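Local coordinates for bifunctional enzyme IspD/IspF (Campylobacter jejuni, PDB 1W55), which makes 4-diphosphocytidyl-2-C-methyl-D-erythritol from CTP and methylerythritol 4-phosphate, and cyclises the 2-phosphate of that product to methylerythritol 2,4-cyclodiphosphate with release of CMP, in isoprenoid precursor synthesis, at residues 29-32 with 33-37; 151-154 with 155-159; 281-284 with 285-288; 291-295 with 296-300; 105-108 with 109-113. One frame throughout, in Å; residues are numbered along the deposited sequence.

Contact 1 of 5, residues 29-32 with 33-37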
loop_
_atom_site.group_PDB
_atom_site.type_symbol
_atom_site.label_atom_id
_atom_site.label_comp_id
_atom_site.label_asym_id
_atom_site.label_seq_id
_atom_site.Cartn_x
_atom_site.Cartn_y
_atom_site.Cartn_z
ATOM N N GLY A 29 2.652 -18.383 -6.491
ATOM C CA GLY A 29 3.544 -17.803 -7.485
ATOM C C GLY A 29 3.564 -18.729 -8.687
ATOM O O GLY A 29 2.501 -19.139 -9.155
ATOM N N ASN A 30 4.765 -19.069 -9.168
ATOM C CA ASN A 30 4.931 -19.984 -10.303
ATOM C C ASN A 30 4.936 -21.450 -9.894
ATOM O O ASN A 30 4.864 -22.317 -10.761
ATOM C CB ASN A 30 6.241 -19.708 -11.068
ATOM C CG ASN A 30 6.067 -18.723 -12.253
ATOM O OD1 ASN A 30 4.959 -18.499 -12.766
ATOM N ND2 ASN A 30 7.184 -18.137 -12.684
ATOM N N ASP A 31 5.003 -21.726 -8.590
ATOM C CA ASP A 31 5.292 -23.074 -8.125
ATOM C C ASP A 31 4.065 -23.781 -7.596
ATOM O O ASP A 31 3.276 -23.183 -6.874
ATOM C CB ASP A 31 6.344 -23.042 -6.999
ATOM C CG ASP A 31 7.747 -22.804 -7.511
ATOM O OD1 ASP A 31 8.021 -23.086 -8.697
ATOM O OD2 ASP A 31 8.653 -22.344 -6.795
ATOM N N PRO A 32 3.934 -25.072 -7.889
ATOM C CA PRO A 32 2.913 -25.887 -7.215
ATOM C C PRO A 32 3.246 -25.896 -5.720
ATOM O O PRO A 32 4.415 -25.736 -5.355
ATOM C CB PRO A 32 3.075 -27.275 -7.844
ATOM C CG PRO A 32 4.436 -27.274 -8.482
ATOM C CD PRO A 32 4.770 -25.857 -8.819
ATOM N N LEU A 33 2.227 -26.043 -4.881
ATOM C CA LEU A 33 2.360 -25.890 -3.425
ATOM C C LEU A 33 3.460 -26.772 -2.837
ATOM O O LEU A 33 4.217 -26.308 -2.005
ATOM C CB LEU A 33 1.013 -26.176 -2.730
ATOM C CG LEU A 33 0.968 -26.119 -1.194
ATOM C CD1 LEU A 33 -0.344 -25.511 -0.714
ATOM C CD2 LEU A 33 1.217 -27.489 -0.543
ATOM N N TRP A 34 3.549 -28.025 -3.286
ATOM C CA TRP A 34 4.503 -29.001 -2.737
ATOM C C TRP A 34 5.925 -28.545 -3.006
ATOM O O TRP A 34 6.810 -28.707 -2.173
ATOM C CB TRP A 34 4.268 -30.419 -3.313
ATOM C CG TRP A 34 4.590 -30.549 -4.799
ATOM C CD1 TRP A 34 3.715 -30.431 -5.845
ATOM C CD2 TRP A 34 5.871 -30.836 -5.389
ATOM N NE1 TRP A 34 4.367 -30.622 -7.039
ATOM C CE2 TRP A 34 5.695 -30.856 -6.788
ATOM C CE3 TRP A 34 7.156 -31.058 -4.874
ATOM C CZ2 TRP A 34 6.752 -31.080 -7.675
ATOM C CZ3 TRP A 34 8.207 -31.281 -5.755
ATOM C CH2 TRP A 34 8.000 -31.288 -7.141
ATOM N N LEU A 35 6.135 -27.959 -4.182
ATOM C CA LEU A 35 7.452 -27.462 -4.564
ATOM C C LEU A 35 7.769 -26.175 -3.802
ATOM O O LEU A 35 8.872 -26.016 -3.282
ATOM C CB LEU A 35 7.549 -27.277 -6.085
ATOM C CG LEU A 35 8.867 -26.772 -6.684
ATOM C CD1 LEU A 35 10.078 -27.689 -6.323
ATOM C CD2 LEU A 35 8.713 -26.617 -8.205
ATOM N N TYR A 36 6.792 -25.278 -3.696
ATOM C CA TYR A 36 6.964 -24.080 -2.877
ATOM C C TYR A 36 7.378 -24.412 -1.427
ATOM O O TYR A 36 8.328 -23.832 -0.903
ATOM C CB TYR A 36 5.690 -23.226 -2.895
ATOM C CG TYR A 36 5.856 -21.876 -2.240
ATOM C CD1 TYR A 36 6.082 -20.731 -3.007
ATOM C CD2 TYR A 36 5.785 -21.738 -0.847
ATOM C CE1 TYR A 36 6.235 -19.473 -2.399
ATOM C CE2 TYR A 36 5.933 -20.498 -0.231
ATOM C CZ TYR A 36 6.162 -19.370 -1.010
ATOM O OH TYR A 36 6.317 -18.148 -0.395
ATOM N N ALA A 37 6.662 -25.332 -0.782
ATOM C CA ALA A 37 6.980 -25.727 0.604
ATOM C C ALA A 37 8.368 -26.360 0.739
ATOM O O ALA A 37 9.105 -26.055 1.684
ATOM C CB ALA A 37 5.906 -26.673 1.158
#
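The indole of Trp34 is approached obliquely by the ring of Pro32. Pro32 CG comes within 3.6 Å of Trp34 NE1, and Pro32 CB lies 3.8 Å from Trp34 CD1. One face of the indole is taken by Leu35 CB, 3.8 Å above the plane and over its centre. The first torsion of Trp34 (chi1 68°) places CG between the backbone N and the carbonyl carbon. This sends the ring back alongside Pro32, the two side chains pointing the same way. Leu35 runs beside the proline too, with its CB near Pro32 CG. The phenol of Tyr36 takes a different course and packs on Val100 and Pro204; its CB is what faces Asp31 CB here.

This is a strand-to-helix junction in the cytidylyltransferase part of the chain. Strand 31-32 pairs with strand 27-28, and Pro32 is the N-cap of helix 33-42. Its carbonyl opens the helix. Tyr36 N donates to Pro32 O at 2.9 Å, almost straight (172°), and Leu35 N adds a weak bond to the same oxygen.

Asp31 faces the helix as well. Its OD1 touches Leu35 CD2 at 3.6 Å, while OD2 forms a salt bridge with Lys39, further along the helix. The side chain of Leu33 lies about 5 Å from that of Lys23, predicted to stabilise the transition state, and about 8 Å from bound CMP.

Contact 2 of 5, residues 151-154 with 155-159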
loop_
_atom_site.group_PDB
_atom_site.type_symbol
_atom_site.label_atom_id
_atom_site.label_comp_id
_atom_site.label_asym_id
_atom_site.label_seq_id
_atom_site.Cartn_x
_atom_site.Cartn_y
_atom_site.Cartn_z
ATOM N N SER A 151 14.230 -35.591 14.367
ATOM C CA SER A 151 14.400 -36.818 15.124
ATOM C C SER A 151 15.754 -37.421 14.817
ATOM O O SER A 151 16.339 -37.158 13.756
ATOM C CB SER A 151 13.307 -37.833 14.764
ATOM O OG SER A 151 12.022 -37.324 15.044
ATOM N N LYS A 152 16.245 -38.233 15.745
ATOM C CA LYS A 152 17.381 -39.101 15.462
ATOM C C LYS A 152 16.842 -40.168 14.526
ATOM O O LYS A 152 15.847 -40.843 14.829
ATOM C CB LYS A 152 17.955 -39.731 16.737
ATOM C CG LYS A 152 18.434 -38.718 17.788
ATOM C CD LYS A 152 19.914 -38.914 18.138
ATOM C CE LYS A 152 20.327 -38.124 19.393
ATOM N NZ LYS A 152 19.350 -38.286 20.532
ATOM N N THR A 153 17.498 -40.282 13.379
ATOM C CA THR A 153 17.077 -41.161 12.300
ATOM C C THR A 153 16.883 -42.608 12.744
ATOM O O THR A 153 15.845 -43.221 12.458
ATOM C CB THR A 153 18.103 -41.077 11.174
ATOM O OG1 THR A 153 18.245 -39.703 10.789
ATOM C CG2 THR A 153 17.594 -41.762 9.915
ATOM N N LYS A 154 17.870 -43.136 13.464
ATOM C CA LYS A 154 17.842 -44.537 13.884
ATOM C C LYS A 154 16.637 -44.822 14.781
ATOM O O LYS A 154 15.989 -45.854 14.631
ATOM C CB LYS A 154 19.161 -44.938 14.565
ATOM C CG LYS A 154 20.389 -44.839 13.638
ATOM C CD LYS A 154 21.679 -45.270 14.346
ATOM C CE LYS A 154 22.540 -44.066 14.740
ATOM N NZ LYS A 154 23.802 -43.976 13.944
ATOM N N LEU A 155 16.329 -43.891 15.682
ATOM C CA LEU A 155 15.199 -44.045 16.601
ATOM C C LEU A 155 13.839 -43.978 15.908
ATOM O O LEU A 155 12.918 -44.718 16.277
ATOM C CB LEU A 155 15.256 -43.009 17.729
ATOM C CG LEU A 155 16.324 -43.262 18.807
ATOM C CD1 LEU A 155 16.253 -42.199 19.877
ATOM C CD2 LEU A 155 16.219 -44.665 19.436
ATOM N N LEU A 156 13.716 -43.084 14.923
ATOM C CA LEU A 156 12.467 -42.911 14.191
ATOM C C LEU A 156 12.208 -44.134 13.319
ATOM O O LEU A 156 11.075 -44.601 13.224
ATOM C CB LEU A 156 12.475 -41.612 13.365
ATOM C CG LEU A 156 11.175 -41.197 12.661
ATOM C CD1 LEU A 156 10.023 -41.084 13.648
ATOM C CD2 LEU A 156 11.337 -39.884 11.852
ATOM N N LYS A 157 13.267 -44.659 12.706
ATOM C CA LYS A 157 13.196 -45.940 11.999
ATOM C C LYS A 157 12.660 -47.044 12.911
ATOM O O LYS A 157 11.690 -47.731 12.560
ATOM C CB LYS A 157 14.561 -46.336 11.434
ATOM C CG LYS A 157 14.988 -45.504 10.235
ATOM C CD LYS A 157 16.116 -46.160 9.471
ATOM C CE LYS A 157 16.875 -45.135 8.646
ATOM N NZ LYS A 157 17.873 -45.756 7.721
ATOM N N LYS A 158 13.266 -47.188 14.088
ATOM C CA LYS A 158 12.836 -48.197 15.061
ATOM C C LYS A 158 11.405 -47.943 15.515
ATOM O O LYS A 158 10.614 -48.877 15.636
ATOM C CB LYS A 158 13.770 -48.228 16.280
ATOM C CG LYS A 158 14.432 -49.582 16.528
ATOM C CD LYS A 158 15.505 -49.487 17.613
ATOM C CE LYS A 158 16.901 -49.762 17.046
ATOM N NZ LYS A 158 17.887 -48.709 17.440
ATOM N N ALA A 159 11.081 -46.673 15.755
ATOM C CA ALA A 159 9.739 -46.271 16.172
ATOM C C ALA A 159 8.632 -46.736 15.216
ATOM O O ALA A 159 7.505 -46.935 15.652
ATOM C CB ALA A 159 9.670 -44.755 16.364
#
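Leu156 and Ser151 meet on the packed side of this turn. Leu156 CD2 lies 4.1 Å from Ser151 CB and equally far from Ser151 OG. CG of Leu156 is trans to the backbone N (chi1 -173°), which carries the branch back toward the end of the strand. There Val92 and Val94 of strand 91-96, Leu84 and Ile173 also pack on Leu156. Thr153 is buried next to it. Its OG1 bonds to Ser89 O, while its CG2 lies against Lys157 CE at 3.7 Å. The lysine chain is extended beyond CG and runs beside the threonine. Lys157 CG is only 3.3 Å from Thr153 O, and NZ reaches Ile87 O.

The chain passes here directly from strand 149-152 of the large mixed sheet of the cytidylyltransferase domain into helix 153-159. Lys152 is the N-cap. Leu156 N donates to Lys152 O at 3.1 Å, and Lys157 N to Thr153 O at 3.0 Å and 171°.

The other side is open to solvent. Lys154 and Lys158 are exposed, both bent at chi3 and chi4. They meet through the backbone bond from Lys158 N to Lys154 O, and through Lys158 CB, 3.6 Å from that same oxygen.

Contact 3 of 5, residues 281-284 with 285-288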
loop_
_atom_site.group_PDB
_atom_site.type_symbol
_atom_site.label_atom_id
_atom_site.label_comp_id
_atom_site.label_asym_id
_atom_site.label_seq_id
_atom_site.Cartn_x
_atom_site.Cartn_y
_atom_site.Cartn_z
ATOM N N ASN A 281 -19.393 -42.577 -24.153
ATOM C CA ASN A 281 -19.874 -41.246 -24.481
ATOM C C ASN A 281 -18.662 -40.304 -24.481
ATOM O O ASN A 281 -18.102 -40.021 -23.417
ATOM C CB ASN A 281 -20.918 -40.818 -23.446
ATOM C CG ASN A 281 -21.501 -39.440 -23.718
ATOM O OD1 ASN A 281 -20.881 -38.595 -24.363
ATOM N ND2 ASN A 281 -22.702 -39.203 -23.202
ATOM N N SER A 282 -18.250 -39.852 -25.671
ATOM C CA SER A 282 -17.067 -38.971 -25.859
ATOM C C SER A 282 -17.070 -37.671 -25.056
ATOM O O SER A 282 -16.018 -37.177 -24.673
ATOM C CB SER A 282 -16.910 -38.619 -27.332
ATOM O OG SER A 282 -16.357 -39.707 -28.046
ATOM N N MET A 283 -18.257 -37.128 -24.813
ATOM C CA MET A 283 -18.421 -35.929 -24.007
ATOM C C MET A 283 -18.133 -36.222 -22.527
ATOM O O MET A 283 -17.658 -35.345 -21.798
ATOM C CB MET A 283 -19.835 -35.348 -24.178
ATOM C CG MET A 283 -20.088 -34.718 -25.550
ATOM S SD MET A 283 -18.859 -33.435 -25.994
ATOM C CE MET A 283 -19.528 -31.968 -25.155
ATOM N N GLU A 284 -18.422 -37.451 -22.097
ATOM C CA GLU A 284 -18.077 -37.897 -20.746
ATOM C C GLU A 284 -16.572 -38.099 -20.634
ATOM O O GLU A 284 -15.977 -37.758 -19.608
ATOM C CB GLU A 284 -18.847 -39.179 -20.369
ATOM C CG GLU A 284 -18.516 -39.770 -18.994
ATOM C CD GLU A 284 -18.847 -38.849 -17.814
ATOM O OE1 GLU A 284 -19.833 -38.072 -17.883
ATOM O OE2 GLU A 284 -18.113 -38.909 -16.803
ATOM N N LEU A 285 -15.967 -38.627 -21.701
ATOM C CA LEU A 285 -14.516 -38.783 -21.782
ATOM C C LEU A 285 -13.836 -37.421 -21.723
ATOM O O LEU A 285 -12.837 -37.258 -21.026
ATOM C CB LEU A 285 -14.109 -39.511 -23.069
ATOM C CG LEU A 285 -14.572 -40.956 -23.291
ATOM C CD1 LEU A 285 -13.959 -41.517 -24.566
ATOM C CD2 LEU A 285 -14.239 -41.853 -22.106
ATOM N N LEU A 286 -14.392 -36.456 -22.463
ATOM C CA LEU A 286 -13.967 -35.058 -22.415
ATOM C C LEU A 286 -14.039 -34.490 -21.000
ATOM O O LEU A 286 -13.077 -33.888 -20.516
ATOM C CB LEU A 286 -14.826 -34.196 -23.363
ATOM C CG LEU A 286 -14.691 -32.669 -23.249
ATOM C CD1 LEU A 286 -13.238 -32.197 -23.530
ATOM C CD2 LEU A 286 -15.688 -31.936 -24.158
ATOM N N LYS A 287 -15.186 -34.671 -20.345
ATOM C CA LYS A 287 -15.383 -34.178 -18.983
ATOM C C LYS A 287 -14.340 -34.757 -18.010
ATOM O O LYS A 287 -13.794 -34.042 -17.169
ATOM C CB LYS A 287 -16.792 -34.500 -18.496
ATOM C CG LYS A 287 -17.055 -34.102 -17.047
ATOM C CD LYS A 287 -18.302 -34.776 -16.488
ATOM C CE LYS A 287 -19.585 -34.024 -16.869
ATOM N NZ LYS A 287 -19.841 -32.815 -16.020
ATOM N N GLN A 288 -14.064 -36.047 -18.143
ATOM C CA GLN A 288 -13.104 -36.719 -17.270
ATOM C C GLN A 288 -11.670 -36.260 -17.522
ATOM O O GLN A 288 -10.865 -36.199 -16.591
ATOM C CB GLN A 288 -13.215 -38.240 -17.420
ATOM C CG GLN A 288 -14.424 -38.837 -16.709
ATOM C CD GLN A 288 -14.513 -40.344 -16.883
ATOM O OE1 GLN A 288 -13.520 -41.054 -16.720
ATOM N NE2 GLN A 288 -15.695 -40.832 -17.223
#
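Glu284 and Gln288 are brought together by a bend in one chain and a straight run in the other. In Glu284, CG is trans to the backbone N (chi1 177°) and the chain then folds at chi2 (62°), turning the carboxylate along the helix. Gln288 CG lies opposite the carbonyl carbon, and the chain runs extended from there, bringing the amide back to Glu284. Gln288 NE2 donates to Glu284 OE2 at 3.1 Å. Glu284 OE2 accepts through its anti lone pair and lies in the amide plane of Gln288. The two flat groups are 54° apart. The other oxygen, Glu284 OE1, lies 3.9 Å from Lys287 CD, but Lys287 NZ goes to Thr328 O.

Toward helices 248-260 and 318-329 the packing is apolar: Met283 SD meets Leu286 CD2 at 4.0 Å, the side chains pointing the same way. Separately, Leu285 CB approaches Ser282 O to 3.4 Å.

Asn281 starts the helix. Its OD1 accepts from Met283 N at 3.0 Å, and its O accepts from Leu285 N. Ser282 OG bonds to Asp245 and to His251, a metal ligand by similarity. The arrangement is a side-chain N-cap on helix 282-295, with Ser282 as a probable second-shell residue of the synthase metal site.

Contact 4 of 5, residues 291-295 with 296-300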
loop_
_atom_site.group_PDB
_atom_site.type_symbol
_atom_site.label_atom_id
_atom_site.label_comp_id
_atom_site.label_asym_id
_atom_site.label_seq_id
_atom_site.Cartn_x
_atom_site.Cartn_y
_atom_site.Cartn_z
ATOM N N ASP A 291 -11.381 -33.007 -15.785
ATOM C CA ASP A 291 -11.214 -33.307 -14.359
ATOM C C ASP A 291 -9.746 -33.543 -14.010
ATOM O O ASP A 291 -9.273 -33.061 -12.982
ATOM C CB ASP A 291 -12.022 -34.541 -13.936
ATOM C CG ASP A 291 -13.509 -34.252 -13.756
ATOM O OD1 ASP A 291 -13.895 -33.060 -13.629
ATOM O OD2 ASP A 291 -14.365 -35.178 -13.726
ATOM N N LYS A 292 -9.034 -34.298 -14.845
ATOM C CA LYS A 292 -7.599 -34.524 -14.633
ATOM C C LYS A 292 -6.805 -33.217 -14.605
ATOM O O LYS A 292 -5.896 -33.052 -13.797
ATOM C CB LYS A 292 -7.012 -35.452 -15.704
ATOM C CG LYS A 292 -7.519 -36.876 -15.645
ATOM C CD LYS A 292 -7.035 -37.606 -14.389
ATOM C CE LYS A 292 -7.957 -38.789 -14.069
ATOM N NZ LYS A 292 -7.266 -39.911 -13.365
ATOM N N VAL A 293 -7.181 -32.296 -15.486
ATOM C CA VAL A 293 -6.511 -31.011 -15.648
ATOM C C VAL A 293 -6.795 -30.120 -14.442
ATOM O O VAL A 293 -5.922 -29.392 -13.970
ATOM C CB VAL A 293 -6.965 -30.344 -16.975
ATOM C CG1 VAL A 293 -6.615 -28.883 -17.020
ATOM C CG2 VAL A 293 -6.385 -31.101 -18.174
ATOM N N ARG A 294 -8.016 -30.189 -13.935
ATOM C CA ARG A 294 -8.386 -29.431 -12.745
ATOM C C ARG A 294 -7.681 -29.946 -11.480
ATOM O O ARG A 294 -7.381 -29.169 -10.577
ATOM C CB ARG A 294 -9.894 -29.459 -12.563
ATOM C CG ARG A 294 -10.661 -28.687 -13.611
ATOM C CD ARG A 294 -12.162 -28.856 -13.494
ATOM N NE ARG A 294 -12.720 -28.032 -12.425
ATOM C CZ ARG A 294 -13.839 -28.309 -11.755
ATOM N NH1 ARG A 294 -14.546 -29.407 -12.021
ATOM N NH2 ARG A 294 -14.250 -27.480 -10.809
ATOM N N GLU A 295 -7.425 -31.254 -11.423
ATOM C CA GLU A 295 -6.732 -31.876 -10.289
ATOM C C GLU A 295 -5.330 -31.303 -10.097
ATOM O O GLU A 295 -4.882 -31.125 -8.970
ATOM C CB GLU A 295 -6.647 -33.398 -10.462
ATOM C CG GLU A 295 -7.921 -34.127 -10.056
ATOM C CD GLU A 295 -7.916 -35.606 -10.421
ATOM O OE1 GLU A 295 -6.859 -36.132 -10.865
ATOM O OE2 GLU A 295 -8.978 -36.248 -10.255
ATOM N N ILE A 296 -4.650 -31.009 -11.206
ATOM C CA ILE A 296 -3.311 -30.411 -11.154
ATOM C C ILE A 296 -3.290 -28.870 -11.195
ATOM O O ILE A 296 -2.242 -28.268 -11.393
ATOM C CB ILE A 296 -2.361 -31.038 -12.195
ATOM C CG1 ILE A 296 -2.909 -30.885 -13.623
ATOM C CG2 ILE A 296 -2.092 -32.518 -11.865
ATOM C CD1 ILE A 296 -1.853 -31.109 -14.689
ATOM N N GLY A 297 -4.434 -28.233 -10.971
ATOM C CA GLY A 297 -4.434 -26.809 -10.680
ATOM C C GLY A 297 -4.744 -25.840 -11.810
ATOM O O GLY A 297 -4.527 -24.627 -11.664
ATOM N N PHE A 298 -5.271 -26.356 -12.912
ATOM C CA PHE A 298 -5.554 -25.546 -14.087
ATOM C C PHE A 298 -7.046 -25.290 -14.257
ATOM O O PHE A 298 -7.881 -26.028 -13.722
ATOM C CB PHE A 298 -5.032 -26.250 -15.337
ATOM C CG PHE A 298 -3.552 -26.140 -15.523
ATOM C CD1 PHE A 298 -2.729 -27.246 -15.325
ATOM C CD2 PHE A 298 -2.979 -24.933 -15.891
ATOM C CE1 PHE A 298 -1.367 -27.135 -15.505
ATOM C CE2 PHE A 298 -1.620 -24.819 -16.080
ATOM C CZ PHE A 298 -0.808 -25.904 -15.888
ATOM N N GLU A 299 -7.367 -24.270 -15.047
ATOM C CA GLU A 299 -8.738 -23.867 -15.310
ATOM C C GLU A 299 -8.803 -23.293 -16.733
ATOM O O GLU A 299 -7.903 -22.564 -17.151
ATOM C CB GLU A 299 -9.127 -22.797 -14.286
ATOM C CG GLU A 299 -10.551 -22.301 -14.375
ATOM C CD GLU A 299 -10.897 -21.312 -13.268
ATOM O OE1 GLU A 299 -10.017 -21.025 -12.411
ATOM O OE2 GLU A 299 -12.048 -20.815 -13.270
ATOM N N LEU A 300 -9.866 -23.621 -17.464
ATOM C CA LEU A 300 -10.050 -23.127 -18.820
ATOM C C LEU A 300 -10.420 -21.644 -18.875
ATOM O O LEU A 300 -11.218 -21.164 -18.077
ATOM C CB LEU A 300 -11.107 -23.958 -19.560
ATOM C CG LEU A 300 -10.640 -25.270 -20.214
ATOM C CD1 LEU A 300 -11.836 -26.169 -20.503
ATOM C CD2 LEU A 300 -9.842 -25.030 -21.494
HETATM O O HOH W 1 -8.169 -26.599 -10.955
#
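Phe298 CB packs on Val293 where helix 282-295 ends in a Schellman motif. This CB lies 3.5 Å from Val293 CG1 and just as close to Val293 O. The two side chains cross at about a right angle. Past CG, CD1 brings the ring edge toward Val293 O, which lies near the ring plane. The ring beyond leaves the helix end. It meets Phe211 edge to face and also touches the ring of Tyr365. The first torsion (chi1 -77°) sets CG opposite the carbonyl carbon and turns the ring that way.

Two backbone bonds close the helix. Phe298 N donates to Val293 O at 3.3 Å, and Gly297 N to Arg294 O at 3.1 Å. In the second bond the donor stands well above the carbonyl plane. Gly297 is the C-prime residue; its positive phi (99°) turns the chain out of the helix toward strand 298-308.

Ile296 is the first residue to leave the helical conformation. Its CG1 packs 3.4 Å from Val293 O, and its side chain also touches Leu263. The turn lies in the synthase domain but borders the cytidylyltransferase part of the chain. Glu295 has a backbone bond with Lys22, and Ile296 O accepts a weak bond from Arg27 NH1.

Arg294 also meets the first strand residue. Its CA makes a CH...O contact with Phe298 O at 3.6 Å. A water ties the same pair together, donating to Arg294 O at 2.7 Å and to Phe298 O at 2.8 Å.

Contact 5 of 5, residues 105-108 with 109-113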
loop_
_atom_site.group_PDB
_atom_site.type_symbol
_atom_site.label_atom_id
_atom_site.label_comp_id
_atom_site.label_asym_id
_atom_site.label_seq_id
_atom_site.Cartn_x
_atom_site.Cartn_y
_atom_site.Cartn_z
ATOM N N ASN A 105 12.804 -18.604 11.503
ATOM C CA ASN A 105 12.801 -18.431 12.942
ATOM C C ASN A 105 12.477 -19.732 13.677
ATOM O O ASN A 105 13.237 -20.157 14.551
ATOM C CB ASN A 105 11.774 -17.358 13.288
ATOM C CG ASN A 105 11.937 -16.824 14.677
ATOM O OD1 ASN A 105 11.417 -17.395 15.636
ATOM N ND2 ASN A 105 12.638 -15.696 14.799
ATOM N N LEU A 106 11.352 -20.357 13.323
ATOM C CA LEU A 106 10.960 -21.627 13.934
ATOM C C LEU A 106 12.019 -22.684 13.678
ATOM O O LEU A 106 12.345 -23.455 14.573
ATOM C CB LEU A 106 9.591 -22.109 13.435
ATOM C CG LEU A 106 9.122 -23.504 13.866
ATOM C CD1 LEU A 106 8.992 -23.598 15.391
ATOM C CD2 LEU A 106 7.795 -23.856 13.193
ATOM N N PHE A 107 12.558 -22.703 12.464
ATOM C CA PHE A 107 13.617 -23.646 12.110
ATOM C C PHE A 107 14.796 -23.537 13.080
ATOM O O PHE A 107 15.276 -24.551 13.584
ATOM C CB PHE A 107 14.080 -23.439 10.662
ATOM C CG PHE A 107 15.259 -24.296 10.269
ATOM C CD1 PHE A 107 15.066 -25.525 9.647
ATOM C CD2 PHE A 107 16.564 -23.866 10.508
ATOM C CE1 PHE A 107 16.148 -26.313 9.284
ATOM C CE2 PHE A 107 17.652 -24.647 10.151
ATOM C CZ PHE A 107 17.443 -25.876 9.539
ATOM N N ASP A 108 15.238 -22.303 13.341
ATOM C CA ASP A 108 16.390 -22.031 14.208
ATOM C C ASP A 108 16.119 -22.493 15.628
ATOM O O ASP A 108 16.981 -23.090 16.273
ATOM C CB ASP A 108 16.728 -20.532 14.210
ATOM C CG ASP A 108 17.322 -20.055 12.887
ATOM O OD1 ASP A 108 17.972 -20.864 12.175
ATOM O OD2 ASP A 108 17.190 -18.880 12.478
ATOM N N ARG A 109 14.906 -22.226 16.096
ATOM C CA ARG A 109 14.464 -22.650 17.413
ATOM C C ARG A 109 14.513 -24.175 17.601
ATOM O O ARG A 109 14.797 -24.659 18.696
ATOM C CB ARG A 109 13.053 -22.158 17.647
ATOM C CG ARG A 109 12.973 -20.760 18.184
ATOM C CD ARG A 109 11.761 -20.569 19.072
ATOM N NE ARG A 109 10.504 -20.887 18.386
ATOM C CZ ARG A 109 9.891 -20.054 17.556
ATOM N NH1 ARG A 109 10.424 -18.867 17.302
ATOM N NH2 ARG A 109 8.748 -20.397 16.977
ATOM N N LEU A 110 14.227 -24.922 16.540
ATOM C CA LEU A 110 14.308 -26.378 16.593
ATOM C C LEU A 110 15.768 -26.827 16.548
ATOM O O LEU A 110 16.180 -27.729 17.278
ATOM C CB LEU A 110 13.544 -27.005 15.422
ATOM C CG LEU A 110 12.020 -26.870 15.358
ATOM C CD1 LEU A 110 11.578 -27.070 13.928
ATOM C CD2 LEU A 110 11.356 -27.886 16.267
ATOM N N ILE A 111 16.539 -26.196 15.674
ATOM C CA ILE A 111 17.939 -26.546 15.487
ATOM C C ILE A 111 18.792 -26.265 16.742
ATOM O O ILE A 111 19.629 -27.088 17.121
ATOM C CB ILE A 111 18.479 -25.859 14.203
ATOM C CG1 ILE A 111 18.482 -26.855 13.038
ATOM C CG2 ILE A 111 19.856 -25.218 14.414
ATOM C CD1 ILE A 111 19.364 -28.088 13.256
ATOM N N GLU A 112 18.539 -25.134 17.403
ATOM C CA GLU A 112 19.278 -24.755 18.614
ATOM C C GLU A 112 19.035 -25.700 19.795
ATOM O O GLU A 112 19.784 -25.679 20.774
ATOM C CB GLU A 112 18.980 -23.300 19.008
ATOM C CG GLU A 112 17.560 -23.042 19.493
ATOM C CD GLU A 112 17.349 -21.640 20.046
ATOM O OE1 GLU A 112 16.931 -21.526 21.222
ATOM O OE2 GLU A 112 17.582 -20.652 19.308
ATOM N N ASN A 113 17.996 -26.529 19.692
ATOM C CA ASN A 113 17.634 -27.471 20.749
ATOM C C ASN A 113 17.888 -28.931 20.389
ATOM O O ASN A 113 17.437 -29.843 21.084
ATOM C CB ASN A 113 16.183 -27.262 21.164
ATOM C CG ASN A 113 15.984 -25.959 21.895
ATOM O OD1 ASN A 113 16.421 -25.803 23.038
ATOM N ND2 ASN A 113 15.336 -25.004 21.236
#
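Phe107 O is held by two backbone N-H groups. Ile111 N donates to it at 2.9 Å (159°), lying in the carbonyl plane, and Leu110 N adds a weak bond at 3.2 Å. The side chains of Phe107 and Ile111 run alongside each other. Ile111 CG1 meets Phe107 CE2 at 3.7 Å, coming obliquely to the ring. Both pack on Met4 of strand 4-9, and the ring of Phe107 also meets that of Phe44.

These residues belong to helix 104-111 and the turn that follows; the helix lies against the central mixed sheet of the cytidylyltransferase domain. Leu106 and Leu110 are buried beside Pro122 of strand 119-124. Leu110 CG is 3.5 Å from Leu106 O.

Arg109 is bent at chi2 (-149°) and chi3 (-57°), which lays its guanidinium back over the preceding turn. Leu106 CA lies over one face, 3.9 Å above the plane, and Leu106 CD1 touches NH2 at 3.6 Å. That NH2 bonds to Glu184 O at the end of strand 180-184. Glu112, exposed, donates from N to Asp108 O at 2.8 Å. The buried Asn113 donates from ND2 to Arg109 O at 2.6 Å, roughly in line with its C=O bond, while Asn113 OD1 takes a bond from Lys116.

Overall arrangement
Contacts 1, 2 and 5 lie in the cytidylyltransferase part, contacts 3 and 4 in the synthase part. Contact 1 is the most buried, and its chemistry is mainly apolar. Contacts 2 and 5 lie on the same side of the chain's centre, their centres about 20 Å apart; each sets a buried apolar side against the sheet and charged residues toward solvent. Contacts 3 and 4 hold the two ends of helix 282-295: a side-chain cap at the start, a glycine turn and a water at the finish. Contact 4 is the synthase contact nearer to contact 1, with nearest atoms about 6 Å apart, whereas contacts 3 and 5 are about 51 Å apart between centres.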